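PDB 5IE2: oxalate--CoA ligase from Arabidopsis thaliana, which belongs to the ANL superfamily of AMP-binding enzymes, pairing a large N-terminal AMP-binding region with a small C-terminal domain, and is modelled here with ATP. Local coordinates for residues Pro494-Ala497 and Ser498-Gln502; Val407-Ile410 and Lys411-Ile414; Asp19-Ala22 and Leu23-Ser26; Leu9-Asn12 and Val13-Phe17; His274-Thr277 and Glu278-Lys281. All blocks are in the same frame, centred on the assembly; numbering follows the deposited sequence. Where two conformers were deposited one is given.

Interaction 1 (Pro494-Ala497 and Ser498-Gln502); sequences PKTA and SGKIQ. With ATP (adenosine-5'-triphosphate), chain C.
From Thr-496 to Gly-499 the backbone makes a type I beta turn, closed by Gly-499 N to Thr-496 O at 3.0 Å, and Thr-496 N then reaches Lys-500 O at 2.8 Å in a nearly straight bond. The threonine side chain is the hub of the fold-back. Thr-496 OG1, set between the backbone N and the carbonyl carbon (chi1 65°), receives Lys-500 N at 2.9 Å and also shares a 2.6 Å hydrogen bond with Ser-498 OG, while Thr-496 CG2 faces the amide of Gln-502, 3.3 Å from NE2. The side chains of Thr-496 and Gln-502 cross at about a right angle. Beyond this knot the Lys-500 chain runs extended until it bends at its last torsion, bringing NZ to ATP O5' at 3.0 Å; the same NZ also bonds firmly to Ser-289 O. The sequence Pro-Lys-Thr-Ala-Ser-Gly-Lys matches the lysine-bearing loop near the C-terminus of ANL enzymes, and here the turn presents that lysine to the ligand. The loop follows strand 487-489 and leads into helix 503-510, with Gln-502 at the N-cap position; Ile-501 touches Val-506 of that helix and also Thr-262 of helix 261-273.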
# COMPACT_ATOMS: atom_id res chain seq x y z
N PRO A 494 -9.10 -12.61 -10.42
CA PRO A 494 -9.18 -11.15 -10.31
C PRO A 494 -8.34 -10.59 -9.13
O PRO A 494 -8.38 -11.11 -8.00
CB PRO A 494 -10.68 -10.90 -10.08
CG PRO A 494 -11.21 -12.23 -9.57
CD PRO A 494 -10.42 -13.26 -10.28
N LYS A 495 -7.58 -9.53 -9.41
CA LYS A 495 -6.95 -8.78 -8.33
C LYS A 495 -7.17 -7.28 -8.49
O LYS A 495 -7.38 -6.79 -9.60
CB LYS A 495 -5.45 -9.09 -8.18
CG LYS A 495 -4.64 -9.31 -9.43
CD LYS A 495 -3.40 -10.15 -9.05
CE LYS A 495 -2.45 -10.42 -10.23
NZ LYS A 495 -1.63 -9.22 -10.58
N THR A 496 -7.15 -6.58 -7.36
CA THR A 496 -7.28 -5.13 -7.32
C THR A 496 -6.10 -4.44 -7.98
O THR A 496 -5.11 -5.08 -8.36
CB THR A 496 -7.39 -4.63 -5.88
OG1 THR A 496 -6.17 -4.90 -5.19
CG2 THR A 496 -8.55 -5.31 -5.18
N ALA A 497 -6.21 -3.12 -8.12
CA ALA A 497 -5.10 -2.35 -8.64
C ALA A 497 -3.92 -2.44 -7.69
O ALA A 497 -2.76 -2.45 -8.13
CB ALA A 497 -5.51 -0.88 -8.85
N SER A 498 -4.23 -2.48 -6.38
CA SER A 498 -3.23 -2.68 -5.31
C SER A 498 -2.54 -4.07 -5.36
O SER A 498 -1.50 -4.26 -4.72
CB SER A 498 -3.84 -2.48 -3.90
OG SER A 498 -5.14 -3.01 -3.68
N GLY A 499 -3.13 -5.03 -6.08
CA GLY A 499 -2.58 -6.37 -6.18
C GLY A 499 -3.16 -7.38 -5.18
O GLY A 499 -2.53 -8.41 -4.92
N LYS A 500 -4.36 -7.12 -4.65
CA LYS A 500 -5.01 -8.07 -3.73
C LYS A 500 -6.01 -8.90 -4.45
O LYS A 500 -6.82 -8.38 -5.23
CB LYS A 500 -5.78 -7.38 -2.58
CG LYS A 500 -5.05 -6.38 -1.72
CD LYS A 500 -6.09 -5.67 -0.79
CE LYS A 500 -5.47 -4.49 0.01
NZ LYS A 500 -5.04 -4.88 1.42
N ILE A 501 -6.02 -10.20 -4.20
CA ILE A 501 -7.10 -11.03 -4.72
C ILE A 501 -8.22 -10.89 -3.72
O ILE A 501 -8.00 -11.18 -2.56
CB ILE A 501 -6.64 -12.50 -4.86
CG1 ILE A 501 -5.35 -12.61 -5.70
CG2 ILE A 501 -7.78 -13.39 -5.39
CD1 ILE A 501 -4.61 -13.97 -5.52
N GLN A 502 -9.42 -10.46 -4.10
CA GLN A 502 -10.48 -10.36 -3.08
C GLN A 502 -11.36 -11.59 -3.03
O GLN A 502 -11.93 -11.99 -4.05
CB GLN A 502 -11.33 -9.09 -3.23
CG GLN A 502 -10.53 -7.84 -3.58
CD GLN A 502 -11.32 -6.56 -3.37
OE1 GLN A 502 -12.46 -6.44 -3.83
NE2 GLN A 502 -10.72 -5.60 -2.67
PG ATP C . -11.85 -2.34 2.86
O1G ATP C . -12.53 -3.63 3.30
O2G ATP C . -12.68 -1.52 1.93
O3G ATP C . -11.37 -1.52 4.06
PB ATP C . -9.12 -3.25 2.64
O1B ATP C . -8.44 -4.24 1.72
O2B ATP C . -9.39 -3.59 4.07
O3B ATP C . -10.53 -2.72 1.98
PA ATP C . -6.64 -1.66 2.81
O1A ATP C . -6.54 -0.54 3.85
O2A ATP C . -6.03 -1.48 1.48
O3A ATP C . -8.22 -1.89 2.55
O5' ATP C . -6.17 -3.03 3.50
C5' ATP C . -5.84 -3.16 4.90
C4' ATP C . -6.14 -4.63 5.28
O4' ATP C . -5.19 -5.48 4.61
C3' ATP C . -5.86 -4.92 6.72
O3' ATP C . -6.98 -4.52 7.51
C2' ATP C . -5.66 -6.42 6.72
O2' ATP C . -6.93 -7.07 6.58
C1' ATP C . -4.95 -6.62 5.42
N9 ATP C . -3.48 -6.74 5.58
C8 ATP C . -2.55 -5.79 5.48
N7 ATP C . -1.31 -6.35 5.67
C5 ATP C . -1.50 -7.69 5.86
C6 ATP C . -0.63 -8.86 6.09
N6 ATP C . 0.74 -8.71 6.10
N1 ATP C . -1.24 -10.06 6.22
C2 ATP C . -2.58 -10.21 6.16
N3 ATP C . -3.45 -9.18 5.96
C4 ATP C . -2.93 -7.93 5.80

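Interaction 2 (Val407-Ile410 and Lys411-Ile414); sequences VGRI and KELI. With ATP (adenosine-5'-triphosphate), chain C.
The flat guanidinium of Arg-409 and carboxylate of Glu-412 belong to side chains lying alongside each other and pointing the same way, with their planes 46° apart. One face of the guanidinium carries ATP O2', 3.3 Å above its centre, whereas the beta-phosphorus lies in plane at the edge. There Arg-409 NH1 donates to ATP O2B at 2.8 Å and NH2 to ATP O1B at 3.1 Å, a fork that spans two oxygens of one phosphate and fixes the rotation of the group. Glu-412 OE1 approaches obliquely, 3.9 Å from Arg-409 NE, a long salt bridge; closer packing is between the CD atoms of the two residues, at 3.5 Å. A water donates to Glu-412 OE1 at 2.6 Å and accepts from Arg-409 N, tying carboxylate to backbone. A turn brings Glu-412 N to 2.8 Å from Arg-409 O, where the two are hydrogen-bonded. Glu-412 OE1 also has a weak, long ion pair with Arg-503. Arg-409 lies on strand 404-409, which pairs antiparallel with strand 394-398; Val-407 and Gly-408 form a classic bulge facing Ile-395, whose side chain also meets Leu-413.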
# COMPACT_ATOMS: atom_id res chain seq x y z
N VAL A 407 -5.05 -13.90 11.83
CA VAL A 407 -5.89 -15.05 11.53
C VAL A 407 -6.76 -14.70 10.34
O VAL A 407 -7.03 -15.54 9.47
CB VAL A 407 -6.75 -15.45 12.79
CG1 VAL A 407 -7.67 -16.60 12.49
CG2 VAL A 407 -5.84 -15.79 13.93
N GLY A 408 -7.22 -13.45 10.30
CA GLY A 408 -7.92 -13.01 9.11
C GLY A 408 -8.92 -11.91 9.43
O GLY A 408 -9.10 -11.56 10.59
N ARG A 409 -9.53 -11.34 8.41
CA ARG A 409 -10.61 -10.39 8.62
C ARG A 409 -11.78 -11.07 9.26
O ARG A 409 -12.15 -12.19 8.86
CB ARG A 409 -11.03 -9.76 7.31
CG ARG A 409 -9.90 -9.05 6.63
CD ARG A 409 -10.20 -8.97 5.15
NE ARG A 409 -9.09 -8.52 4.31
CZ ARG A 409 -8.93 -7.26 3.93
NH1 ARG A 409 -9.79 -6.33 4.38
NH2 ARG A 409 -7.91 -6.93 3.13
N ILE A 410 -12.37 -10.41 10.26
CA ILE A 410 -13.58 -10.93 10.90
C ILE A 410 -14.59 -11.42 9.86
O ILE A 410 -15.16 -12.51 9.99
CB ILE A 410 -14.24 -9.84 11.72
CG1 ILE A 410 -13.37 -9.50 12.91
CG2 ILE A 410 -15.68 -10.25 12.13
CD1 ILE A 410 -13.87 -8.29 13.70
N LYS A 411 -14.82 -10.63 8.83
CA LYS A 411 -15.85 -10.98 7.85
C LYS A 411 -15.46 -12.14 6.90
O LYS A 411 -16.31 -12.68 6.20
CB LYS A 411 -16.22 -9.75 7.02
CG LYS A 411 -16.83 -8.59 7.81
CD LYS A 411 -18.24 -8.26 7.28
CE LYS A 411 -18.64 -6.83 7.62
NZ LYS A 411 -17.43 -6.00 7.90
N GLU A 412 -14.19 -12.53 6.90
CA GLU A 412 -13.70 -13.57 6.00
C GLU A 412 -13.48 -14.91 6.66
O GLU A 412 -13.32 -15.90 5.93
CB GLU A 412 -12.39 -13.12 5.33
CG GLU A 412 -12.67 -12.18 4.18
CD GLU A 412 -11.43 -11.73 3.44
OE1 GLU A 412 -10.29 -12.17 3.78
OE2 GLU A 412 -11.61 -10.90 2.52
N LEU A 413 -13.47 -14.97 8.00
CA LEU A 413 -13.28 -16.24 8.69
C LEU A 413 -14.44 -17.16 8.36
O LEU A 413 -15.60 -16.71 8.24
CB LEU A 413 -13.18 -16.07 10.19
CG LEU A 413 -12.05 -15.15 10.70
CD1 LEU A 413 -12.01 -15.14 12.23
CD2 LEU A 413 -10.72 -15.62 10.16
N ILE A 414 -14.16 -18.45 8.24
CA ILE A 414 -15.19 -19.38 7.79
C ILE A 414 -15.78 -20.15 8.94
O ILE A 414 -15.10 -20.90 9.63
CB ILE A 414 -14.59 -20.31 6.73
CG1 ILE A 414 -14.08 -19.48 5.57
CG2 ILE A 414 -15.62 -21.32 6.26
CD1 ILE A 414 -13.26 -20.25 4.57
PG ATP C . -11.85 -2.34 2.86
O1G ATP C . -12.53 -3.63 3.30
O2G ATP C . -12.68 -1.52 1.93
O3G ATP C . -11.37 -1.52 4.06
PB ATP C . -9.12 -3.25 2.64
O1B ATP C . -8.44 -4.24 1.72
O2B ATP C . -9.39 -3.59 4.07
O3B ATP C . -10.53 -2.72 1.98
PA ATP C . -6.64 -1.66 2.81
O1A ATP C . -6.54 -0.54 3.85
O2A ATP C . -6.03 -1.48 1.48
O3A ATP C . -8.22 -1.89 2.55
O5' ATP C . -6.17 -3.03 3.50
C5' ATP C . -5.84 -3.16 4.90
C4' ATP C . -6.14 -4.63 5.28
O4' ATP C . -5.19 -5.48 4.61
C3' ATP C . -5.86 -4.92 6.72
O3' ATP C . -6.98 -4.52 7.51
C2' ATP C . -5.66 -6.42 6.72
O2' ATP C . -6.93 -7.07 6.58
C1' ATP C . -4.95 -6.62 5.42
N9 ATP C . -3.48 -6.74 5.58
C8 ATP C . -2.55 -5.79 5.48
N7 ATP C . -1.31 -6.35 5.67
C5 ATP C . -1.50 -7.69 5.86
C6 ATP C . -0.63 -8.86 6.09
N6 ATP C . 0.74 -8.71 6.10
N1 ATP C . -1.24 -10.06 6.22
C2 ATP C . -2.58 -10.21 6.16
N3 ATP C . -3.45 -9.18 5.96
C4 ATP C . -2.93 -7.93 5.80
O HOH W 1 -8.97 -12.93 5.91

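Interaction 3 (Asp19-Ala22 and Leu23-Ser26); sequences DRRA and LSVS
Arg-21 reaches forward along its own strand to Ser-24 and touches it at two points, CD and NH1. From CB, CG leaves anti to the backbone N (chi1 -172°), and Arg-21 CG passes 3.9 Å from Ser-24 OG. Arg-21 CD comes nearer, 3.2 Å from the same Ser-24 OG, a close carbon-to-oxygen approach. At the next bond the chain turns (chi3 64°), folding the guanidinium over toward the serine: NE and CZ stand farther off, but Arg-21 NH1 swings in and donates to Ser-24 OG at 2.9 Å. The oxygen sits at the guanidinium edge, somewhat tilted from its plane, and the N-H...O angle of 141° shows a bent bond. Residues three apart on a regular strand would point to different faces; a classic beta bulge, in which Ala-22 and Leu-23 both face Leu-31 of strand 29-32, brings Arg-21 and Ser-24 to one side of this hairpin. NH1 also bonds to Thr-233 OG1 on the parallel neighbour, strand 231-234, while NH2 has a weak bond to Ser-205 OG. The serine hydroxyl accepts a hydrogen bond from Arg-21 and, since OD1 as modelled is an acceptor, probably donates one to Asn-30. Through the neutral hydroxyls of Ser-24, Thr-233 and Ser-205, and on to Asn-30, the cation links all four strands of one mixed sheet, strand 205-207 by the weak bond.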
# COMPACT_ATOMS: atom_id res chain seq x y z
N ASP A 19 22.32 17.80 -2.30
CA ASP A 19 22.83 17.32 -3.59
C ASP A 19 22.75 15.77 -3.67
O ASP A 19 23.29 15.15 -4.59
CB ASP A 19 24.29 17.86 -3.81
CG ASP A 19 24.54 18.52 -5.22
OD1 ASP A 19 23.59 18.72 -6.02
OD2 ASP A 19 25.73 18.82 -5.55
N ARG A 20 22.08 15.11 -2.72
CA ARG A 20 21.86 13.67 -2.85
C ARG A 20 20.69 13.44 -3.79
O ARG A 20 19.75 14.26 -3.83
CB ARG A 20 21.55 13.03 -1.49
CG ARG A 20 22.72 13.19 -0.50
CD ARG A 20 22.71 12.05 0.48
NE ARG A 20 22.67 10.80 -0.28
CZ ARG A 20 23.67 9.93 -0.38
NH1 ARG A 20 24.80 10.16 0.29
NH2 ARG A 20 23.51 8.82 -1.14
N ARG A 21 20.71 12.32 -4.50
CA ARG A 21 19.61 11.99 -5.38
C ARG A 21 18.32 11.75 -4.56
O ARG A 21 18.36 11.08 -3.50
CB ARG A 21 19.96 10.74 -6.21
CG ARG A 21 18.94 10.42 -7.32
CD ARG A 21 19.55 9.43 -8.34
NE ARG A 21 19.82 8.16 -7.69
CZ ARG A 21 18.92 7.18 -7.59
NH1 ARG A 21 17.68 7.32 -8.08
NH2 ARG A 21 19.28 6.05 -7.00
N ALA A 22 17.20 12.28 -5.08
CA ALA A 22 15.89 12.08 -4.48
C ALA A 22 14.99 11.21 -5.37
O ALA A 22 14.37 10.28 -4.88
CB ALA A 22 15.20 13.45 -4.23
N LEU A 23 14.88 11.55 -6.66
CA LEU A 23 13.83 10.98 -7.52
C LEU A 23 14.35 10.85 -8.95
O LEU A 23 14.77 11.84 -9.56
CB LEU A 23 12.57 11.87 -7.49
CG LEU A 23 11.35 11.33 -8.27
CD1 LEU A 23 10.85 10.11 -7.57
CD2 LEU A 23 10.21 12.40 -8.22
N SER A 24 14.33 9.62 -9.47
CA SER A 24 14.72 9.35 -10.85
C SER A 24 13.56 8.74 -11.57
O SER A 24 12.66 8.14 -10.95
CB SER A 24 15.91 8.37 -10.93
OG SER A 24 17.06 8.94 -10.36
N VAL A 25 13.51 8.99 -12.88
CA VAL A 25 12.64 8.25 -13.79
C VAL A 25 13.60 7.50 -14.67
O VAL A 25 14.48 8.12 -15.28
CB VAL A 25 11.74 9.19 -14.60
CG1 VAL A 25 11.00 8.38 -15.71
CG2 VAL A 25 10.78 9.94 -13.68
N SER A 26 13.53 6.17 -14.64
CA SER A 26 14.52 5.32 -15.31
C SER A 26 14.77 5.81 -16.76
O SER A 26 13.84 5.94 -17.57
CB SER A 26 14.06 3.85 -15.35
OG SER A 26 15.05 3.04 -16.00

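Interaction 4 (Leu9-Asn12 and Val13-Phe17); sequences LLEN and VAKKF
Glu-11 and Lys-15, one helical turn apart, run side by side and point the same way until their charged ends meet. Glu-11 OE2 lies 3.2 Å from Lys-15 NZ, a salt bridge whose hydrogen bond is weak, and the methylenes below it close in too, with Lys-15 CE 3.6 Å from the same Glu-11 OE2. Both chains are extended beyond CG, but they start differently: CG of Glu-11 is anti to its backbone N (chi1 179°), whereas that of Lys-15 leans beside its own N (chi1 -76°). The glutamate thus stands out nearly square to the axis, and the lysine slants back over the turn to meet it.

The next shell is the helical backbone. Lys-15 N donates to Glu-11 O at 3.0 Å, the same residue pair being joined twice, and Val-13 N reaches Leu-9 O at 2.9 Å. On the inner flank Val-13 CG2 rests 3.4 Å from Leu-9 O, and Val-13 and Ala-14 turn to His-33 and His-37 of helix 33-50. Farther out, Asn-12 ND2 bonds to Met-1 O, drawing the chain's first residue against helix 6-16, and Lys-16 lays CG over the centre of the Phe-17 ring, 3.9 Å above it, where the helix ends. With Lys-15 exposed and the bond weak, the ion pair probably adds little to the helix, whose geometry rests mainly on its backbone bonds and its buried flank.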
# COMPACT_ATOMS: atom_id res chain seq x y z
N LEU A 9 9.33 17.97 7.58
CA LEU A 9 10.35 16.97 7.50
C LEU A 9 11.13 17.06 6.18
O LEU A 9 12.36 17.00 6.13
CB LEU A 9 9.70 15.57 7.59
CG LEU A 9 10.77 14.49 7.39
CD1 LEU A 9 11.83 14.50 8.50
CD2 LEU A 9 10.15 13.12 7.24
N LEU A 10 10.38 17.19 5.09
CA LEU A 10 11.05 17.20 3.78
C LEU A 10 11.91 18.45 3.58
O LEU A 10 12.94 18.41 2.86
CB LEU A 10 10.00 17.11 2.67
CG LEU A 10 9.25 15.76 2.67
CD1 LEU A 10 8.19 15.83 1.57
CD2 LEU A 10 10.20 14.60 2.31
N GLU A 11 11.46 19.57 4.15
CA GLU A 11 12.29 20.78 4.14
C GLU A 11 13.64 20.53 4.85
O GLU A 11 14.72 20.94 4.36
CB GLU A 11 11.58 21.96 4.83
CG GLU A 11 12.44 23.19 4.84
CD GLU A 11 11.79 24.40 5.48
OE1 GLU A 11 10.84 24.24 6.27
OE2 GLU A 11 12.29 25.53 5.20
N ASN A 12 13.57 19.93 6.05
CA ASN A 12 14.82 19.59 6.78
C ASN A 12 15.73 18.66 5.98
O ASN A 12 16.93 18.83 5.94
CB ASN A 12 14.51 18.92 8.14
CG ASN A 12 13.84 19.86 9.10
OD1 ASN A 12 13.90 21.11 8.92
ND2 ASN A 12 13.21 19.30 10.13
N VAL A 13 15.12 17.66 5.33
CA VAL A 13 15.87 16.75 4.48
C VAL A 13 16.59 17.50 3.35
O VAL A 13 17.77 17.24 3.10
CB VAL A 13 14.96 15.64 3.84
CG1 VAL A 13 15.75 14.82 2.74
CG2 VAL A 13 14.53 14.66 4.90
N ALA A 14 15.88 18.40 2.69
CA ALA A 14 16.48 19.11 1.54
C ALA A 14 17.65 19.96 2.00
O ALA A 14 18.70 20.04 1.33
CB ALA A 14 15.46 19.96 0.83
N LYS A 15 17.46 20.63 3.14
CA LYS A 15 18.58 21.39 3.70
C LYS A 15 19.79 20.55 4.13
O LYS A 15 20.95 21.01 3.98
CB LYS A 15 18.07 22.20 4.91
CG LYS A 15 17.27 23.42 4.45
CD LYS A 15 16.72 24.18 5.67
CE LYS A 15 15.88 25.38 5.24
NZ LYS A 15 15.24 26.07 6.44
N LYS A 16 19.55 19.37 4.68
CA LYS A 16 20.67 18.54 5.11
C LYS A 16 21.41 17.79 3.96
O LYS A 16 22.63 17.59 4.03
CB LYS A 16 20.19 17.51 6.15
CG LYS A 16 21.36 16.81 6.85
CD LYS A 16 20.84 15.91 7.93
CE LYS A 16 21.98 15.20 8.67
NZ LYS A 16 21.39 14.34 9.73
N PHE A 17 20.64 17.35 2.95
CA PHE A 17 21.10 16.49 1.85
C PHE A 17 20.77 17.08 0.48
O PHE A 17 20.21 16.39 -0.39
CB PHE A 17 20.47 15.09 1.95
CG PHE A 17 20.78 14.38 3.25
CD1 PHE A 17 22.10 14.00 3.52
CD2 PHE A 17 19.76 14.05 4.15
CE1 PHE A 17 22.44 13.35 4.72
CE2 PHE A 17 20.08 13.38 5.37
CZ PHE A 17 21.43 13.00 5.62

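Interaction 5 (His274-Thr277 and Glu278-Lys281); sequences HPET and EYPK
A beta-alpha-beta crossover joins the parallel neighbours 256-259 and 284-287 through helix 261-273, and in the loop that leads from this helix to the second strand Tyr-279 folds back over Glu-276. The tyrosine hydroxyl accepts the backbone N-H of Glu-276, with Tyr-279 OH 3.0 Å from Glu-276 N in an almost straight bond (171°). Its main partner outside the loop is His-271 ND1, also hydrogen-bonded to the hydroxyl, and the histidine ring meets the tyrosine ring as well. The aliphatic start of the glutamate meanwhile covers one ring face: Glu-276 CB stands 3.8 Å from the centroid of the Tyr-279 ring, a CH-pi contact displaced toward the hydroxyl-bearing rim, and Glu-276 CG is 3.5 Å from Tyr-279 CE1. The glutamate then bends at its second torsion (chi2 -75°), carrying the carboxylate off the ring to a salt bridge between OE1 and Lys-250 of helix 242-251. Trp-246 of that helix and Phe-304 meet the tyrosine ring edge-to-face, so the tyrosine sits in a cluster of rings. At the edge of the ring, in its plane, a water bridges the two ends of the fold-back, 2.8 Å from Tyr-279 OH and donating to His-274 O at 3.1 Å.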
# COMPACT_ATOMS: atom_id res chain seq x y z
N HIS A 274 13.72 -16.32 -16.39
CA HIS A 274 14.81 -15.48 -16.87
C HIS A 274 15.65 -15.00 -15.71
O HIS A 274 15.61 -13.81 -15.37
CB HIS A 274 14.26 -14.28 -17.65
CG HIS A 274 15.29 -13.50 -18.44
ND1 HIS A 274 16.09 -12.53 -17.88
CD2 HIS A 274 15.60 -13.53 -19.76
CE1 HIS A 274 16.86 -12.00 -18.81
NE2 HIS A 274 16.58 -12.59 -19.96
N PRO A 275 16.42 -15.90 -15.07
CA PRO A 275 17.30 -15.42 -14.00
C PRO A 275 18.28 -14.38 -14.49
O PRO A 275 18.77 -14.49 -15.63
CB PRO A 275 18.04 -16.68 -13.54
CG PRO A 275 17.95 -17.61 -14.76
CD PRO A 275 16.55 -17.36 -15.25
N GLU A 276 18.52 -13.35 -13.69
CA GLU A 276 19.59 -12.42 -13.98
C GLU A 276 20.92 -13.12 -13.76
O GLU A 276 21.01 -14.04 -12.94
CB GLU A 276 19.50 -11.18 -13.09
CG GLU A 276 18.25 -10.36 -13.30
CD GLU A 276 18.28 -9.54 -14.58
OE1 GLU A 276 19.36 -8.99 -14.89
OE2 GLU A 276 17.23 -9.42 -15.25
N THR A 277 21.95 -12.70 -14.50
CA THR A 277 23.27 -13.27 -14.32
C THR A 277 23.83 -12.85 -12.96
O THR A 277 24.50 -13.64 -12.29
CB THR A 277 24.24 -12.88 -15.45
OG1 THR A 277 24.26 -11.45 -15.60
CG2 THR A 277 23.80 -13.49 -16.75
N GLU A 278 23.51 -11.64 -12.50
CA GLU A 278 23.78 -11.30 -11.10
C GLU A 278 22.73 -10.33 -10.51
O GLU A 278 22.20 -9.47 -11.20
CB GLU A 278 25.17 -10.69 -10.92
CG GLU A 278 25.35 -9.33 -11.54
CD GLU A 278 26.76 -8.79 -11.33
OE1 GLU A 278 27.09 -7.73 -11.90
OE2 GLU A 278 27.50 -9.39 -10.52
N TYR A 279 22.47 -10.48 -9.21
CA TYR A 279 21.50 -9.63 -8.51
C TYR A 279 22.20 -8.69 -7.58
O TYR A 279 23.25 -9.04 -7.04
CB TYR A 279 20.50 -10.48 -7.71
CG TYR A 279 19.55 -11.20 -8.59
CD1 TYR A 279 18.48 -10.53 -9.16
CD2 TYR A 279 19.73 -12.57 -8.88
CE1 TYR A 279 17.61 -11.18 -10.01
CE2 TYR A 279 18.87 -13.24 -9.72
CZ TYR A 279 17.81 -12.55 -10.30
OH TYR A 279 16.96 -13.24 -11.16
N PRO A 280 21.63 -7.51 -7.34
CA PRO A 280 22.24 -6.63 -6.34
C PRO A 280 22.06 -7.21 -4.93
O PRO A 280 21.12 -7.98 -4.71
CB PRO A 280 21.50 -5.32 -6.52
CG PRO A 280 20.17 -5.71 -7.11
CD PRO A 280 20.44 -6.93 -7.97
N LYS A 281 22.97 -6.89 -4.01
CA LYS A 281 22.83 -7.30 -2.61
C LYS A 281 21.93 -6.32 -1.88
O LYS A 281 22.37 -5.24 -1.57
CB LYS A 281 24.18 -7.34 -1.88
CG LYS A 281 24.55 -8.69 -1.27
CD LYS A 281 26.10 -8.95 -1.31
CE LYS A 281 26.61 -9.78 -0.10
NZ LYS A 281 28.06 -10.20 -0.19
O HOH W 2 14.88 -12.34 -12.76

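How the interactions relate
Interactions 1 and 2 meet at ATP: their centres lie about 17 Å apart, yet Lys-500 NZ and Arg-409 NH2 approach to 3.9 Å, two cations drawn together at one anionic ligand. The other three contacts belong to the frame around that site. Interactions 3 and 4 follow each other in the chain, helix 6-16 before strand 21-25, with centres about 14 Å apart. Interaction 2 lies about 42 Å and 43 Å from them, centre to centre, across the middle of the chain. Interaction 5 belongs with them to the large AMP-binding region; its nearest atoms are about 12 Å from those of interaction 3 and about 18 Å from those of interaction 1.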